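Local coordinates for protein mRNA transport regulator MTR2 (Candida albicans, PDB 1Q42) that takes part in the export of mRNA from the nucleus to the cytoplasm and interacts with the export factor Mex67, at residues A[30-35]-A[170-175]. Sequence-based numbering, arbitrary orientation.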
loop_
_atom_site.group_PDB
_atom_site.type_symbol
_atom_site.label_atom_id
_atom_site.label_comp_id
_atom_site.label_asym_id
_atom_site.label_seq_id
_atom_site.Cartn_x
_atom_site.Cartn_y
_atom_site.Cartn_z
ATOM N N GLU A 30 10.483 -0.903 -11.203
ATOM C CA GLU A 30 9.453 0.122 -11.400
ATOM C C GLU A 30 8.030 -0.444 -11.566
ATOM O O GLU A 30 7.100 0.063 -10.947
ATOM C CB GLU A 30 9.799 1.069 -12.547
ATOM C CG GLU A 30 8.822 2.231 -12.688
ATOM C CD GLU A 30 9.372 3.390 -13.505
ATOM O OE1 GLU A 30 10.613 3.517 -13.634
ATOM O OE2 GLU A 30 8.554 4.187 -14.021
ATOM N N PRO A 31 7.840 -1.465 -12.405
ATOM C CA PRO A 31 6.528 -2.122 -12.492
ATOM C C PRO A 31 6.054 -2.703 -11.161
ATOM O O PRO A 31 4.864 -2.597 -10.875
ATOM C CB PRO A 31 6.738 -3.239 -13.530
ATOM C CG PRO A 31 8.033 -2.974 -14.182
ATOM C CD PRO A 31 8.823 -2.059 -13.329
ATOM N N PHE A 32 6.958 -3.285 -10.366
ATOM C CA PHE A 32 6.589 -3.818 -9.051
ATOM C C PHE A 32 6.058 -2.725 -8.133
ATOM O O PHE A 32 5.035 -2.914 -7.483
ATOM C CB PHE A 32 7.771 -4.516 -8.371
ATOM C CG PHE A 32 7.611 -4.653 -6.874
ATOM C CD1 PHE A 32 6.632 -5.486 -6.341
ATOM C CD2 PHE A 32 8.437 -3.954 -6.004
ATOM C CE1 PHE A 32 6.477 -5.619 -4.953
ATOM C CE2 PHE A 32 8.285 -4.087 -4.619
ATOM C CZ PHE A 32 7.300 -4.918 -4.103
ATOM N N LEU A 33 6.748 -1.591 -8.087
ATOM C CA LEU A 33 6.317 -0.472 -7.233
ATOM C C LEU A 33 4.973 0.080 -7.668
ATOM O O LEU A 33 4.133 0.414 -6.832
ATOM C CB LEU A 33 7.362 0.649 -7.207
ATOM C CG LEU A 33 8.701 0.295 -6.567
ATOM C CD1 LEU A 33 9.664 1.484 -6.639
ATOM C CD2 LEU A 33 8.547 -0.177 -5.109
ATOM N N LYS A 34 4.763 0.174 -8.975
ATOM C CA LYS A 34 3.495 0.671 -9.497
ATOM C C LYS A 34 2.342 -0.270 -9.153
ATOM O O LYS A 34 1.255 0.186 -8.800
ATOM C CB LYS A 34 3.604 0.949 -10.993
ATOM C CG LYS A 34 4.457 2.172 -11.253
ATOM C CD LYS A 34 4.707 2.422 -12.724
ATOM C CE LYS A 34 5.055 3.887 -12.950
ATOM N NZ LYS A 34 5.672 4.130 -14.275
ATOM N N ARG A 35 2.595 -1.570 -9.198
ATOM C CA ARG A 35 1.598 -2.562 -8.808
ATOM C C ARG A 35 1.263 -2.474 -7.311
ATOM O O ARG A 35 0.100 -2.553 -6.915
ATOM C CB ARG A 35 2.082 -3.973 -9.129
ATOM C CG ARG A 35 1.875 -4.386 -10.554
ATOM C CD ARG A 35 2.101 -5.868 -10.774
ATOM N NE ARG A 35 3.525 -6.198 -10.780
ATOM C CZ ARG A 35 4.164 -6.927 -9.867
ATOM N NH1 ARG A 35 3.536 -7.434 -8.803
ATOM N NH2 ARG A 35 5.466 -7.146 -10.018
ATOM N N LEU A 170 10.897 -0.480 1.694
ATOM C CA LEU A 170 10.479 -1.879 1.643
ATOM C C LEU A 170 11.716 -2.781 1.701
ATOM O O LEU A 170 12.768 -2.428 1.165
ATOM C CB LEU A 170 9.765 -2.156 0.313
ATOM C CG LEU A 170 8.487 -1.398 -0.060
ATOM C CD1 LEU A 170 7.943 -1.937 -1.419
ATOM C CD2 LEU A 170 7.436 -1.441 0.999
ATOM N N VAL A 171 11.599 -3.925 2.352
ATOM C CA VAL A 171 12.547 -5.014 2.181
ATOM C C VAL A 171 11.734 -6.155 1.556
ATOM O O VAL A 171 10.747 -6.604 2.138
ATOM C CB VAL A 171 13.190 -5.439 3.501
ATOM C CG1 VAL A 171 14.226 -6.529 3.246
ATOM C CG2 VAL A 171 13.835 -4.236 4.198
ATOM N N VAL A 172 12.127 -6.583 0.359
ATOM C CA VAL A 172 11.313 -7.464 -0.474
ATOM C C VAL A 172 12.131 -8.651 -0.942
ATOM O O VAL A 172 13.310 -8.511 -1.216
ATOM C CB VAL A 172 10.793 -6.717 -1.741
ATOM C CG1 VAL A 172 9.738 -7.549 -2.467
ATOM C CG2 VAL A 172 10.240 -5.343 -1.383
ATOM N N ASP A 173 11.506 -9.819 -1.043
ATOM C CA ASP A 173 12.179 -10.999 -1.594
ATOM C C ASP A 173 12.619 -10.722 -3.033
ATOM O O ASP A 173 11.941 -9.998 -3.758
ATOM C CB ASP A 173 11.236 -12.214 -1.576
ATOM C CG ASP A 173 11.080 -12.834 -0.197
ATOM O OD1 ASP A 173 11.724 -12.373 0.767
ATOM O OD2 ASP A 173 10.319 -13.806 0.014
ATOM N N GLU A 174 13.734 -11.336 -3.437
ATOM C CA GLU A 174 14.365 -11.126 -4.754
ATOM C C GLU A 174 13.428 -11.177 -5.963
ATOM O O GLU A 174 13.514 -10.336 -6.867
ATOM C CB GLU A 174 15.435 -12.198 -4.982
ATOM C CG GLU A 174 16.835 -11.807 -4.557
ATOM C CD GLU A 174 17.825 -12.932 -4.785
ATOM O OE1 GLU A 174 17.376 -14.088 -4.976
ATOM O OE2 GLU A 174 19.049 -12.662 -4.776
ATOM N N ASN A 175 12.573 -12.193 -6.000
ATOM C CA ASN A 175 11.721 -12.440 -7.160
ATOM C C ASN A 175 10.488 -11.556 -7.111
ATOM O O ASN A 175 9.442 -11.942 -6.586
ATOM C CB ASN A 175 11.358 -13.921 -7.253
ATOM C CG ASN A 175 12.570 -14.794 -7.538
ATOM O OD1 ASN A 175 12.756 -15.847 -6.919
ATOM N ND2 ASN A 175 13.408 -14.355 -8.471
#
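Phe32 reaches out from helix 29-40 onto Leu170 and Val172, two residues of strand 164-173 whose CB atoms both point from the strand toward the helix. Contact is made by the far end of the ring: Phe32 CE2 lies 3.9 Å from Leu170 CD1, and Phe32 CZ lies 3.9 Å from Val172 CG1. Val172 CG2 is 4.0 Å from Phe32 CE2, so both methyls of the valine take part, and the methyl groups meet the ring obliquely. This reach follows from the first torsion of Phe32, which sets CG trans to the backbone N (chi1 160°) and carries the ring out from the helix. Length is needed, because the axes of the short helical and strand segments come no closer than 12.6 Å and run at 114° to one another. Leu33 adds a smaller touch, covered over 14 Å² against 49 Å² for Phe32. The two leucine side chains pass alongside each other, running opposite ways, with Leu33 CD2 4.1 Å from Leu170 CD1, so that one leucine methyl serves both helix residues.

All four touching residues are buried, and no hydrogen bond links the segments; the 126 Å² they bury together is apolar packing. The solvent side is polar instead: exposed Lys34 bonds partly exposed Glu30, NZ to OE2 at 2.9 Å through the anti lone pair of the carboxylate, a salt bridge one turn apart along the helix. Glu30 OE1 also bonds Tyr108 OH, of strand 101-113.

The contact belongs to the NTF2 fold, in which helices pack on a curved sheet. Strand 164-173 is flanked by strands 118-129 and 183-192; beside the contact, Leu33 also rests on Val121 and Phe123 of the former, and Phe32 on Ile183 of the latter, while Leu105 of strand 101-113 extends the apolar layer between helix 29-40 and the sheet.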